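PDB 4EEI: adenylosuccinate lyase from Francisella tularensis subsp. tularensis SCHU S4, which probably catalyses the release of fumarate from adenylosuccinate, giving AMP, and a similar fumarate-releasing step earlier in purine nucleotide biosynthesis. Local coordinates for residues B[8-11]-B[12-15]; B[286-289]-B[290-294]; B[37-40]-B[41-45]; B[217-220]-B[221-225]; B[138-142]-B[143-147]. One frame throughout, in Å; residues are numbered along the deposited sequence.

Interaction 1. Residues B[8-11]-B[12-15]; sequences AEIS and KIWA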
loop_
_atom_site.group_PDB
_atom_site.type_symbol
_atom_site.label_atom_id
_atom_site.label_comp_id
_atom_site.label_asym_id
_atom_site.label_seq_id
_atom_site.Cartn_x
_atom_site.Cartn_y
_atom_site.Cartn_z
ATOM N N ALA B 8 -25.894 -11.378 4.644
ATOM C CA ALA B 8 -27.046 -11.034 3.809
ATOM C C ALA B 8 -27.485 -9.573 3.906
ATOM O O ALA B 8 -27.736 -8.930 2.886
ATOM C CB ALA B 8 -28.216 -11.982 4.098
ATOM N N GLU B 9 -27.579 -9.046 5.123
ATOM C CA GLU B 9 -28.121 -7.703 5.302
ATOM C C GLU B 9 -27.159 -6.635 4.803
ATOM O O GLU B 9 -27.575 -5.529 4.452
ATOM C CB GLU B 9 -28.497 -7.445 6.762
ATOM C CG GLU B 9 -27.334 -7.529 7.728
ATOM C CD GLU B 9 -27.324 -8.841 8.487
ATOM O OE1 GLU B 9 -27.034 -8.818 9.706
ATOM O OE2 GLU B 9 -27.605 -9.895 7.863
ATOM N N ILE B 10 -25.865 -6.950 4.761
ATOM C CA ILE B 10 -24.911 -5.979 4.228
ATOM C C ILE B 10 -24.907 -6.003 2.697
ATOM O O ILE B 10 -24.924 -4.959 2.055
ATOM C CB ILE B 10 -23.495 -6.208 4.780
ATOM C CG1 ILE B 10 -23.529 -6.241 6.310
ATOM C CG2 ILE B 10 -22.535 -5.127 4.278
ATOM C CD1 ILE B 10 -24.138 -4.989 6.946
ATOM N N SER B 11 -24.902 -7.186 2.095
ATOM C CA SER B 11 -24.883 -7.216 0.639
ATOM C C SER B 11 -26.194 -6.660 0.066
ATOM O O SER B 11 -26.206 -6.105 -1.031
ATOM C CB SER B 11 -24.574 -8.618 0.114
ATOM O OG SER B 11 -25.512 -9.543 0.586
ATOM N N LYS B 12 -27.276 -6.791 0.827
ATOM C CA LYS B 12 -28.575 -6.272 0.415
ATOM C C LYS B 12 -28.526 -4.755 0.268
ATOM O O LYS B 12 -29.112 -4.191 -0.654
ATOM C CB LYS B 12 -29.657 -6.666 1.421
ATOM C CG LYS B 12 -31.058 -6.233 1.024
ATOM C CD LYS B 12 -32.101 -6.799 1.974
ATOM C CE LYS B 12 -33.504 -6.370 1.573
ATOM N NZ LYS B 12 -33.788 -4.965 1.970
ATOM N N ILE B 13 -27.797 -4.100 1.163
ATOM C CA ILE B 13 -27.669 -2.650 1.119
ATOM C C ILE B 13 -27.004 -2.215 -0.183
ATOM O O ILE B 13 -27.385 -1.210 -0.781
ATOM C CB ILE B 13 -26.847 -2.120 2.308
ATOM C CG1 ILE B 13 -27.643 -2.250 3.608
ATOM C CG2 ILE B 13 -26.435 -0.676 2.073
ATOM C CD1 ILE B 13 -26.791 -2.180 4.856
ATOM N N TRP B 14 -26.000 -2.974 -0.609
ATOM C CA TRP B 14 -25.250 -2.655 -1.812
ATOM C C TRP B 14 -25.780 -3.294 -3.070
ATOM O O TRP B 14 -25.236 -3.071 -4.173
ATOM C CB TRP B 14 -23.774 -2.975 -1.608
ATOM C CG TRP B 14 -23.185 -2.194 -0.460
ATOM C CD1 TRP B 14 -23.055 -2.597 0.866
ATOM C CD2 TRP B 14 -22.651 -0.825 -0.493
ATOM N NE1 TRP B 14 -22.485 -1.608 1.625
ATOM C CE2 TRP B 14 -22.218 -0.520 0.872
ATOM C CE3 TRP B 14 -22.488 0.134 -1.480
ATOM C CZ2 TRP B 14 -21.652 0.696 1.207
ATOM C CZ3 TRP B 14 -21.915 1.358 -1.128
ATOM C CH2 TRP B 14 -21.510 1.630 0.183
ATOM N N ALA B 15 -26.837 -4.090 -2.937
ATOM C CA ALA B 15 -27.476 -4.731 -4.085
ATOM C C ALA B 15 -28.175 -3.694 -4.963
ATOM O O ALA B 15 -28.605 -2.652 -4.470
ATOM C CB ALA B 15 -28.461 -5.791 -3.624
#

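Interaction 2. Residues B[286-289]-B[290-294]; sequences SHVS and IALEN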
loop_
_atom_site.group_PDB
_atom_site.type_symbol
_atom_site.label_atom_id
_atom_site.label_comp_id
_atom_site.label_asym_id
_atom_site.label_seq_id
_atom_site.Cartn_x
_atom_site.Cartn_y
_atom_site.Cartn_z
ATOM N N SER B 286 -5.855 -3.407 2.409
ATOM C CA SER B 286 -5.576 -3.148 0.988
ATOM C C SER B 286 -6.451 -2.031 0.407
ATOM O O SER B 286 -6.090 -1.392 -0.586
ATOM C CB SER B 286 -5.754 -4.440 0.168
ATOM O OG SER B 286 -7.126 -4.743 -0.014
ATOM N N HIS B 287 -7.603 -1.791 1.025
ATOM C CA HIS B 287 -8.545 -0.800 0.502
ATOM C C HIS B 287 -8.145 0.633 0.800
ATOM O O HIS B 287 -8.633 1.560 0.145
ATOM C CB HIS B 287 -9.939 -1.037 1.088
ATOM C CG HIS B 287 -10.553 -2.341 0.699
ATOM N ND1 HIS B 287 -11.543 -2.940 1.442
ATOM C CD2 HIS B 287 -10.332 -3.163 -0.365
ATOM C CE1 HIS B 287 -11.907 -4.075 0.865
ATOM N NE2 HIS B 287 -11.188 -4.225 -0.237
ATOM N N VAL B 288 -7.304 0.823 1.817
ATOM C CA VAL B 288 -6.903 2.164 2.218
ATOM C C VAL B 288 -6.256 2.929 1.062
ATOM O O VAL B 288 -6.611 4.073 0.799
ATOM C CB VAL B 288 -5.969 2.150 3.452
ATOM C CG1 VAL B 288 -5.508 3.543 3.768
ATOM C CG2 VAL B 288 -6.701 1.551 4.665
ATOM N N SER B 289 -5.322 2.300 0.359
ATOM C CA SER B 289 -4.658 2.972 -0.756
ATOM C C SER B 289 -5.636 3.313 -1.882
ATOM O O SER B 289 -5.518 4.359 -2.514
ATOM C CB SER B 289 -3.524 2.109 -1.301
ATOM O OG SER B 289 -4.038 0.914 -1.849
ATOM N N ILE B 290 -6.596 2.431 -2.141
ATOM C CA ILE B 290 -7.607 2.710 -3.162
ATOM C C ILE B 290 -8.366 3.988 -2.804
ATOM O O ILE B 290 -8.541 4.881 -3.643
ATOM C CB ILE B 290 -8.630 1.556 -3.316
ATOM C CG1 ILE B 290 -7.920 0.232 -3.592
ATOM C CG2 ILE B 290 -9.579 1.854 -4.449
ATOM C CD1 ILE B 290 -8.862 -1.007 -3.526
ATOM N N ALA B 291 -8.789 4.082 -1.548
ATOM C CA ALA B 291 -9.568 5.226 -1.091
ATOM C C ALA B 291 -8.763 6.502 -1.208
ATOM O O ALA B 291 -9.296 7.537 -1.613
ATOM C CB ALA B 291 -10.018 5.027 0.334
ATOM N N LEU B 292 -7.481 6.437 -0.843
ATOM C CA LEU B 292 -6.623 7.630 -0.881
ATOM C C LEU B 292 -6.402 8.091 -2.318
ATOM O O LEU B 292 -6.443 9.299 -2.618
ATOM C CB LEU B 292 -5.273 7.344 -0.212
ATOM C CG LEU B 292 -5.316 7.117 1.302
ATOM C CD1 LEU B 292 -3.937 6.715 1.814
ATOM C CD2 LEU B 292 -5.783 8.397 1.998
ATOM N N GLU B 293 -6.153 7.133 -3.210
ATOM C CA GLU B 293 -5.970 7.463 -4.632
ATOM C C GLU B 293 -7.249 8.008 -5.274
ATOM O O GLU B 293 -7.187 8.891 -6.136
ATOM C CB GLU B 293 -5.440 6.250 -5.407
ATOM C CG GLU B 293 -4.027 5.844 -4.979
ATOM C CD GLU B 293 -3.503 4.588 -5.670
ATOM O OE1 GLU B 293 -3.849 4.347 -6.845
ATOM O OE2 GLU B 293 -2.723 3.850 -5.030
ATOM N N ASN B 294 -8.401 7.483 -4.869
ATOM C CA ASN B 294 -9.690 7.973 -5.370
ATOM C C ASN B 294 -9.969 9.439 -5.050
ATOM O O ASN B 294 -10.883 10.037 -5.630
ATOM C CB ASN B 294 -10.849 7.122 -4.840
ATOM C CG ASN B 294 -11.038 5.829 -5.616
ATOM O OD1 ASN B 294 -10.463 5.638 -6.690
ATOM N ND2 ASN B 294 -11.877 4.940 -5.082
#

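Interaction 3. Residues B[37-40]-B[41-45]; sequences RMVP and KGTAA. With EDO (1,2-ethanediol), chain Y.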
loop_
_atom_site.group_PDB
_atom_site.type_symbol
_atom_site.label_atom_id
_atom_site.label_comp_id
_atom_site.label_asym_id
_atom_site.label_seq_id
_atom_site.Cartn_x
_atom_site.Cartn_y
_atom_site.Cartn_z
ATOM N N ARG B 37 -41.019 25.945 -5.024
ATOM C CA ARG B 37 -40.849 26.787 -6.200
ATOM C C ARG B 37 -41.804 26.372 -7.314
ATOM O O ARG B 37 -42.986 26.705 -7.281
ATOM C CB ARG B 37 -39.403 26.734 -6.692
ATOM C CG ARG B 37 -38.383 27.124 -5.635
ATOM C CD ARG B 37 -37.315 28.038 -6.209
ATOM N NE ARG B 37 -36.080 27.316 -6.497
ATOM C CZ ARG B 37 -35.427 27.387 -7.652
ATOM N NH1 ARG B 37 -34.311 26.695 -7.828
ATOM N NH2 ARG B 37 -35.891 28.149 -8.632
ATOM N N MET B 38 -41.285 25.646 -8.299
ATOM C CA MET B 38 -41.967 25.503 -9.579
ATOM C C MET B 38 -42.745 24.192 -9.673
ATOM O O MET B 38 -43.564 24.012 -10.571
ATOM C CB MET B 38 -40.970 25.606 -10.735
ATOM C CG MET B 38 -40.102 24.373 -10.919
ATOM S SD MET B 38 -38.713 24.335 -9.773
ATOM C CE MET B 38 -37.748 25.719 -10.367
ATOM N N VAL B 39 -42.485 23.279 -8.743
ATOM C CA VAL B 39 -43.131 21.972 -8.758
ATOM C C VAL B 39 -44.453 21.997 -7.999
ATOM O O VAL B 39 -44.513 22.440 -6.855
ATOM C CB VAL B 39 -42.225 20.886 -8.147
ATOM C CG1 VAL B 39 -42.838 19.510 -8.357
ATOM C CG2 VAL B 39 -40.832 20.955 -8.750
ATOM N N PRO B 40 -45.511 21.515 -8.643
ATOM C CA PRO B 40 -46.839 21.482 -8.018
ATOM C C PRO B 40 -46.795 20.713 -6.703
ATOM O O PRO B 40 -46.162 19.653 -6.646
ATOM C CB PRO B 40 -47.684 20.722 -9.043
ATOM C CG PRO B 40 -47.024 21.014 -10.355
ATOM C CD PRO B 40 -45.545 21.047 -10.042
ATOM N N LYS B 41 -47.433 21.247 -5.664
ATOM C CA LYS B 41 -47.457 20.581 -4.360
ATOM C C LYS B 41 -48.042 19.180 -4.494
ATOM O O LYS B 41 -49.032 18.990 -5.201
ATOM C CB LYS B 41 -48.292 21.376 -3.357
ATOM C CG LYS B 41 -47.827 22.807 -3.148
ATOM C CD LYS B 41 -46.450 22.862 -2.508
ATOM C CE LYS B 41 -46.043 24.296 -2.184
ATOM N NZ LYS B 41 -44.788 24.342 -1.379
ATOM N N GLY B 42 -47.423 18.205 -3.830
ATOM C CA GLY B 42 -47.927 16.840 -3.844
ATOM C C GLY B 42 -47.229 15.905 -4.820
ATOM O O GLY B 42 -47.421 14.690 -4.757
ATOM N N THR B 43 -46.412 16.460 -5.713
ATOM C CA THR B 43 -45.802 15.672 -6.780
ATOM C C THR B 43 -44.867 14.589 -6.242
ATOM O O THR B 43 -44.965 13.423 -6.628
ATOM C CB THR B 43 -45.047 16.567 -7.777
ATOM O OG1 THR B 43 -45.960 17.506 -8.364
ATOM C CG2 THR B 43 -44.419 15.730 -8.873
ATOM N N ALA B 44 -43.961 14.976 -5.350
ATOM C CA ALA B 44 -43.022 14.023 -4.758
ATOM C C ALA B 44 -43.758 12.919 -3.995
ATOM O O ALA B 44 -43.381 11.749 -4.057
ATOM C CB ALA B 44 -42.041 14.743 -3.849
ATOM N N ALA B 45 -44.808 13.286 -3.270
ATOM C CA ALA B 45 -45.546 12.300 -2.485
ATOM C C ALA B 45 -46.269 11.303 -3.391
ATOM O O ALA B 45 -46.401 10.120 -3.059
ATOM C CB ALA B 45 -46.528 12.991 -1.559
HETATM C C1 EDO Y . -44.282 28.903 -3.632
HETATM O O1 EDO Y . -44.779 27.569 -3.800
HETATM C C2 EDO Y . -43.751 29.420 -4.964
HETATM O O2 EDO Y . -44.744 29.224 -5.981
#

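Interaction 4. Residues B[217-220]-B[221-225]; sequences DRIA and KLISI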
loop_
_atom_site.group_PDB
_atom_site.type_symbol
_atom_site.label_atom_id
_atom_site.label_comp_id
_atom_site.label_asym_id
_atom_site.label_seq_id
_atom_site.Cartn_x
_atom_site.Cartn_y
_atom_site.Cartn_z
ATOM N N ASP B 217 -12.396 12.521 0.127
ATOM C CA ASP B 217 -11.631 12.391 1.373
ATOM C C ASP B 217 -12.500 11.995 2.566
ATOM O O ASP B 217 -11.987 11.538 3.600
ATOM C CB ASP B 217 -10.831 13.666 1.688
ATOM C CG ASP B 217 -11.726 14.855 2.035
ATOM O OD1 ASP B 217 -11.869 15.185 3.239
ATOM O OD2 ASP B 217 -12.272 15.465 1.094
ATOM N N ARG B 218 -13.813 12.172 2.438
ATOM C CA ARG B 218 -14.716 11.733 3.501
ATOM C C ARG B 218 -14.742 10.220 3.506
ATOM O O ARG B 218 -14.564 9.586 4.548
ATOM C CB ARG B 218 -16.125 12.304 3.298
ATOM C CG ARG B 218 -16.153 13.833 3.243
ATOM C CD ARG B 218 -17.572 14.384 3.374
ATOM N NE ARG B 218 -17.572 15.850 3.502
ATOM C CZ ARG B 218 -17.509 16.498 4.662
ATOM N NH1 ARG B 218 -17.437 15.819 5.801
ATOM N NH2 ARG B 218 -17.531 17.824 4.685
ATOM N N ILE B 219 -14.946 9.632 2.332
ATOM C CA ILE B 219 -14.876 8.181 2.214
ATOM C C ILE B 219 -13.501 7.677 2.637
ATOM O O ILE B 219 -13.398 6.681 3.349
ATOM C CB ILE B 219 -15.189 7.705 0.783
ATOM C CG1 ILE B 219 -16.696 7.806 0.525
ATOM C CG2 ILE B 219 -14.744 6.244 0.588
ATOM C CD1 ILE B 219 -17.095 7.626 -0.938
ATOM N N ALA B 220 -12.450 8.366 2.211
ATOM C CA ALA B 220 -11.098 7.919 2.531
ATOM C C ALA B 220 -10.852 7.957 4.035
ATOM O O ALA B 220 -10.125 7.119 4.573
ATOM C CB ALA B 220 -10.059 8.756 1.795
ATOM N N LYS B 221 -11.438 8.933 4.718
ATOM C CA LYS B 221 -11.250 9.028 6.156
ATOM C C LYS B 221 -11.859 7.810 6.846
ATOM O O LYS B 221 -11.229 7.204 7.718
ATOM C CB LYS B 221 -11.872 10.313 6.710
ATOM C CG LYS B 221 -11.887 10.347 8.246
ATOM C CD LYS B 221 -12.241 11.732 8.789
ATOM C CE LYS B 221 -12.266 11.732 10.317
ATOM N NZ LYS B 221 -12.577 13.098 10.836
ATOM N N LEU B 222 -13.076 7.442 6.445
ATOM C CA LEU B 222 -13.759 6.287 7.020
ATOM C C LEU B 222 -12.994 5.000 6.739
ATOM O O LEU B 222 -12.804 4.173 7.637
ATOM C CB LEU B 222 -15.189 6.174 6.473
ATOM C CG LEU B 222 -15.975 4.926 6.902
ATOM C CD1 LEU B 222 -16.093 4.839 8.418
ATOM C CD2 LEU B 222 -17.364 4.905 6.274
ATOM N N ILE B 223 -12.566 4.829 5.492
ATOM C CA ILE B 223 -11.791 3.650 5.112
ATOM C C ILE B 223 -10.468 3.579 5.886
ATOM O O ILE B 223 -10.005 2.487 6.229
ATOM C CB ILE B 223 -11.570 3.617 3.583
ATOM C CG1 ILE B 223 -12.924 3.596 2.871
ATOM C CG2 ILE B 223 -10.720 2.419 3.164
ATOM C CD1 ILE B 223 -13.767 2.373 3.176
ATOM N N SER B 224 -9.869 4.737 6.171
ATOM C CA SER B 224 -8.669 4.790 7.013
ATOM C C SER B 224 -8.937 4.317 8.435
ATOM O O SER B 224 -8.099 3.631 9.042
ATOM C CB SER B 224 -8.086 6.203 7.041
ATOM O OG SER B 224 -7.617 6.550 5.748
ATOM N N ILE B 225 -10.089 4.687 8.981
ATOM C CA ILE B 225 -10.475 4.154 10.288
ATOM C C ILE B 225 -10.639 2.629 10.211
ATOM O O ILE B 225 -10.230 1.893 11.115
ATOM C CB ILE B 225 -11.780 4.783 10.802
ATOM C CG1 ILE B 225 -11.603 6.290 11.003
ATOM C CG2 ILE B 225 -12.214 4.128 12.120
ATOM C CD1 ILE B 225 -12.925 7.019 11.251
#

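Interaction 5. Residues B[138-142]-B[143-147]; sequences GRSHG and MFAEP. With AMP (adenosine monophosphate), chain O.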
loop_
_atom_site.group_PDB
_atom_site.type_symbol
_atom_site.label_atom_id
_atom_site.label_comp_id
_atom_site.label_asym_id
_atom_site.label_seq_id
_atom_site.Cartn_x
_atom_site.Cartn_y
_atom_site.Cartn_z
ATOM N N GLY B 138 4.315 -12.829 30.919
ATOM C CA GLY B 138 4.470 -11.816 29.887
ATOM C C GLY B 138 5.687 -12.163 29.046
ATOM O O GLY B 138 6.631 -12.793 29.544
ATOM N N ARG B 139 5.667 -11.770 27.773
ATOM C CA ARG B 139 6.726 -12.140 26.846
ATOM C C ARG B 139 7.139 -10.956 25.988
ATOM O O ARG B 139 6.295 -10.277 25.389
ATOM C CB ARG B 139 6.260 -13.273 25.918
ATOM C CG ARG B 139 6.129 -14.663 26.579
ATOM C CD ARG B 139 5.593 -15.668 25.554
ATOM N NE ARG B 139 5.196 -16.963 26.128
ATOM C CZ ARG B 139 4.011 -17.199 26.693
ATOM N NH1 ARG B 139 3.110 -16.227 26.797
ATOM N NH2 ARG B 139 3.726 -18.406 27.163
ATOM N N SER B 140 8.439 -10.694 25.933
ATOM C CA SER B 140 8.969 -9.675 25.032
ATOM C C SER B 140 9.997 -10.335 24.129
ATOM O O SER B 140 10.846 -11.094 24.598
ATOM C CB SER B 140 9.595 -8.530 25.817
ATOM O OG SER B 140 10.552 -9.018 26.730
ATOM N N HIS B 141 9.899 -10.052 22.836
ATOM C CA HIS B 141 10.637 -10.784 21.799
ATOM C C HIS B 141 10.287 -12.280 21.834
ATOM O O HIS B 141 11.098 -13.118 21.430
ATOM C CB HIS B 141 12.157 -10.625 21.925
ATOM C CG HIS B 141 12.596 -9.248 22.308
ATOM N ND1 HIS B 141 12.680 -8.212 21.403
ATOM C CD2 HIS B 141 12.990 -8.737 23.503
ATOM C CE1 HIS B 141 13.106 -7.121 22.022
ATOM N NE2 HIS B 141 13.292 -7.415 23.298
ATOM N N GLY B 142 9.097 -12.609 22.329
ATOM C CA GLY B 142 8.687 -14.002 22.489
ATOM C C GLY B 142 9.345 -14.718 23.659
ATOM O O GLY B 142 9.083 -15.905 23.898
ATOM N N MET B 143 10.202 -14.004 24.382
ATOM C CA MET B 143 10.942 -14.577 25.500
ATOM C C MET B 143 10.285 -14.219 26.827
ATOM O O MET B 143 9.744 -13.126 26.982
ATOM C CB MET B 143 12.396 -14.099 25.489
ATOM C CG MET B 143 13.065 -14.162 24.126
ATOM S SD MET B 143 12.993 -15.802 23.385
ATOM C CE MET B 143 13.936 -16.755 24.572
ATOM N N PHE B 144 10.332 -15.141 27.784
ATOM C CA PHE B 144 9.687 -14.915 29.068
ATOM C C PHE B 144 10.293 -13.682 29.719
ATOM O O PHE B 144 11.508 -13.503 29.717
ATOM C CB PHE B 144 9.906 -16.113 29.995
ATOM C CG PHE B 144 9.176 -17.357 29.577
ATOM C CD1 PHE B 144 8.034 -17.284 28.801
ATOM C CD2 PHE B 144 9.633 -18.602 29.972
ATOM C CE1 PHE B 144 7.362 -18.430 28.422
ATOM C CE2 PHE B 144 8.967 -19.753 29.596
ATOM C CZ PHE B 144 7.831 -19.666 28.819
ATOM N N ALA B 145 9.438 -12.832 30.277
ATOM C CA ALA B 145 9.897 -11.631 30.961
ATOM C C ALA B 145 9.467 -11.648 32.421
ATOM O O ALA B 145 10.211 -12.085 33.295
ATOM C CB ALA B 145 9.364 -10.391 30.264
ATOM N N GLU B 146 8.252 -11.172 32.671
ATOM C CA GLU B 146 7.686 -11.155 34.010
ATOM C C GLU B 146 6.225 -11.581 33.968
ATOM O O GLU B 146 5.552 -11.414 32.953
ATOM C CB GLU B 146 7.795 -9.758 34.622
ATOM C CG GLU B 146 9.215 -9.318 34.938
ATOM C CD GLU B 146 9.265 -7.960 35.613
ATOM O OE1 GLU B 146 8.207 -7.307 35.723
ATOM O OE2 GLU B 146 10.365 -7.545 36.033
ATOM N N PRO B 147 5.738 -12.130 35.074
ATOM C CA PRO B 147 4.319 -12.477 35.185
ATOM C C PRO B 147 3.434 -11.243 35.056
ATOM O O PRO B 147 3.887 -10.132 35.324
ATOM C CB PRO B 147 4.210 -13.060 36.598
ATOM C CG PRO B 147 5.591 -13.510 36.934
ATOM C CD PRO B 147 6.496 -12.514 36.275
HETATM P P AMP O . 17.174 -1.496 16.226
HETATM O O1P AMP O . 18.322 -1.138 15.318
HETATM O O2P AMP O . 16.472 -2.780 15.866
HETATM O O3P AMP O . 16.248 -0.348 16.539
HETATM O "O5'" AMP O . 17.878 -1.818 17.637
HETATM C "C5'" AMP O . 17.097 -1.977 18.820
HETATM C "C4'" AMP O . 17.984 -1.786 20.045
HETATM O "O4'" AMP O . 17.215 -1.944 21.240
HETATM C "C3'" AMP O . 19.096 -2.822 20.088
HETATM O "O3'" AMP O . 20.331 -2.163 20.370
HETATM C "C2'" AMP O . 18.739 -3.738 21.237
HETATM O "O2'" AMP O . 19.908 -4.158 21.942
HETATM C "C1'" AMP O . 17.854 -2.874 22.117
HETATM N N9 AMP O . 16.856 -3.699 22.839
HETATM C C8 AMP O . 16.882 -5.036 22.969
HETATM N N7 AMP O . 15.826 -5.476 23.694
HETATM C C5 AMP O . 15.101 -4.399 24.045
HETATM C C6 AMP O . 13.861 -4.151 24.814
HETATM N N6 AMP O . 13.169 -5.173 25.368
HETATM N N1 AMP O . 13.449 -2.872 24.941
HETATM C C2 AMP O . 14.130 -1.848 24.394
HETATM N N3 AMP O . 15.260 -1.999 23.684
HETATM C C4 AMP O . 15.787 -3.229 23.479
#

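Interaction 1. Residues B[8-11]-B[12-15]
Residues 8-11 run straight into 12-15 as the turns of a short helix, 8-14. Lys12 N donates to Ala8 O at 3.0 Å (N-H...O angle 147°), a regular i to i+4 bond. Further on the pattern frays: Trp14 N makes two weak bonds, to Ile10 O at 3.5 Å and to Ser11 O at 3.2 Å, and Ile13 N makes another weak one to Ile10 O. Ile10 O also meets the indole edge of Trp14, where CD1 approaches to 3.2 Å near the ring plane. Because CG of Trp14 is anti to its carbonyl carbon (chi1 -60°), the indole is carried back along the helix, and CG2 of Ile10 comes within 4.3 Å of Trp14 CD1. This short helix precedes helix 16-33, whose N-cap position is taken by Ala15, and it lies on the long helices 94-131 and 304-333 of the lyase fold. The apolar residues suit that inner side: Ile10 packs on Phe317 and Val321, while Trp14 packs on Leu102, Leu313 and Pro314. The CD1 methyls of Ile10 and Ile13 approach to 4.4 Å, and Ile13 CG1 lies 3.4 Å from Glu9 O. Polar side chains serve the rest of the turn, with Glu9 in a salt bridge to Arg325 and Ser11 OG hydrogen-bonded to Asp6.

Interaction 2. Residues B[286-289]-B[290-294]
The last turns of helix 272-293, where His287, Val288 and Ser289 bond to Ala291, Leu292 and Glu293, belong to the buried helical core of the tetramer that is characteristic of the fumarase/aspartase superfamily. The three i to i+4 backbone bonds are regular: Ala291 N to His287 O is 3.0 Å, and Glu293 N to Ser289 O is 2.9 Å with an N-H...O angle of 166°. Side chains pair along the helix on different flanks, at i to i+4 for Val288 and Leu292 and at i to i+3 for His287 and Ile290. Val288 and Leu292 point the same way, CG1 of the valine 4.0 Å from CD1 of the leucine; Leu292 CG also sits 3.3 Å from Val288 O, and the leucine side chain packs on Leu228 of the third subunit. His287 and Ile290 run alongside one another too, with CD1 of the isoleucine obliquely placed 4.1 Å from CD2 of the imidazole. That ring meets Tyr312, and its ND1 is hydrogen-bonded to Asn316, both on helix 304-333. Small Ala291 suits the close approach of helix 217-244. Glu293, with CG beside its own backbone N (chi1 -66°), runs extended past the preceding turn, CG 3.2 Å from Ser289 O. Aliphatic branches thus fill the seams between helices, while the charge of the partly exposed Glu293, which also packs on Glu293 of the fourth subunit, is probably offset by its salt bridge from OE1 to Arg285 of the second.

Interaction 3. Residues B[37-40]-B[41-45]
Pro40 and Thr43 close a type II beta turn, Thr43 N reaching Pro40 O in a weak bond of 3.3 Å, and the turn leads directly into helix 43-50. The same carbonyl is gripped a second time: Thr43 OG1 donates to Pro40 O at 2.8 Å, tilted out of the carbonyl plane. The hydroxyl gets there because it stands anti to the carbonyl carbon of its own residue (chi1 -60°), beside the backbone N that makes the other bond. Residue types match the turn closely. Proline's restricted phi fits the extended approach, and Gly42, with phi 99°, occupies the third turn position, where a side chain would be jammed against the preceding carbonyl; it is also the N-cap residue of the helix. Beneath the turn, Val39 crosses the Thr43 side chain at about a right angle, with CG1 3.7 Å from Thr43 CB, and both rest on Leu31 of helix 16-33. On the outer side, Lys41 bends back at chi2 to a salt bridge with Asp36. Its CE lies 3.9 Å from O1 of a 1,2-ethanediol molecule, whose O2 is weakly bonded to Arg37 O. Two donors from Thr43 thus hold one carbonyl, while Glu35 accepts from Gly42 N and Ala44 N; its carboxylate would favourably face the positive end of the helix dipole.

Interaction 4. Residues B[217-220]-B[221-225]
Ala220 and Ser224 form the closely knit part of this turn of helix 217-244. Ala220 O accepts two hydrogen bonds from one residue, Ser224 N at 2.9 Å and Ser224 OG at 2.8 Å, which reach it from opposite faces of the carbonyl plane. The serine hydroxyl is anti to its own carbonyl carbon (chi1 -66°), a torsion that folds it back toward the preceding turn. On another flank Ile219 and Ile223 lie side by side, CG2 of the first 3.9 Å from CG1 of the second, and Ile223 N makes a nearly straight bond of 3.0 Å to Ile219 O. Branched chains fill the crevices here: Ile219 touches Leu102 and Ile106 of helix 94-131 and Tyr312 of helix 304-333. Lys221 and Arg218, by contrast, meet the neighbouring turn mainly through backbone, and their long chains lead away from it. Lys221 N bonds Asp217 O at 2.9 Å from above the carbonyl plane, with CB resting 3.3 Å from the same oxygen, and the extended lysine then reaches Asp167 of the third subunit. Arg218 likewise reaches outward, to Glu207 and Glu208. Asp217, though buried, has its charge met by Arg163 and Arg164 of the third subunit. The buried serine hydroxyl finds an acceptor within its own helix, at Ala220 O, whereas the ionic groups are spent on holding this helix to its surroundings and to another subunit.

Interaction 5. Residues B[138-142]-B[143-147]
Arg139 runs alongside Phe144, its CG and NE at the edge of the phenyl ring, with NE 3.5 Å from Phe144 CE1. The two are a non-hydrogen-bonded pair of the antiparallel beta hairpin 135-149, and the guanidinium and ring planes are 57° apart; the guanidinium continues to Glu250 and to Asp247 of the fourth subunit. A type I' turn joins the strands: Met143 N to Ser140 O and Ser140 N to Met143 O are both 3.0 Å. Its left-handed corners fall on His141 and Gly142, the latter suited to a positive phi. Further from the turn, Gly138 bonds two successive residues, taking Ala145 N on its O and giving its N to Glu146 O at 2.8 Å, as in a beta bulge; a side chain on Gly138 would collide with Glu146 O. The tip enters an active site shared between subunits. Ser140, which belongs to the succinate site, has its OG hydrogen-bonded to a succinate in one of two conformers, while His141 presents its ring edge to AMP and holds ND1 against Glu275 of the fourth subunit. Lys66, Gln212, Ser306 and Arg310 of the third subunit bind the same nucleotide. Adenine N6 donates weakly to His141 NE2 at 3.1 Å, close to the imidazole plane.

From the N terminus the contacts come in series: interaction 1 (8-15), interaction 3 (37-45), interaction 5 (138-147), interaction 4 (217-225) and interaction 2 (286-294). Each joins neighbouring turns or strands, so none nests in or crosses another; interaction 3 closes a tight turn and interaction 5 a hairpin. Interactions 4 and 2 meet, centres 9 Å apart: Ala291 CB packs on Ile223 CB at 3.9 Å, tying helix 217-244 to helix 272-293. Interaction 1 is about 8 Å from interaction 4 by nearest atoms, with Leu102 touched by both. Interactions 3 and 5 lie on opposite sides of the chain's centre, their centres 71 Å apart.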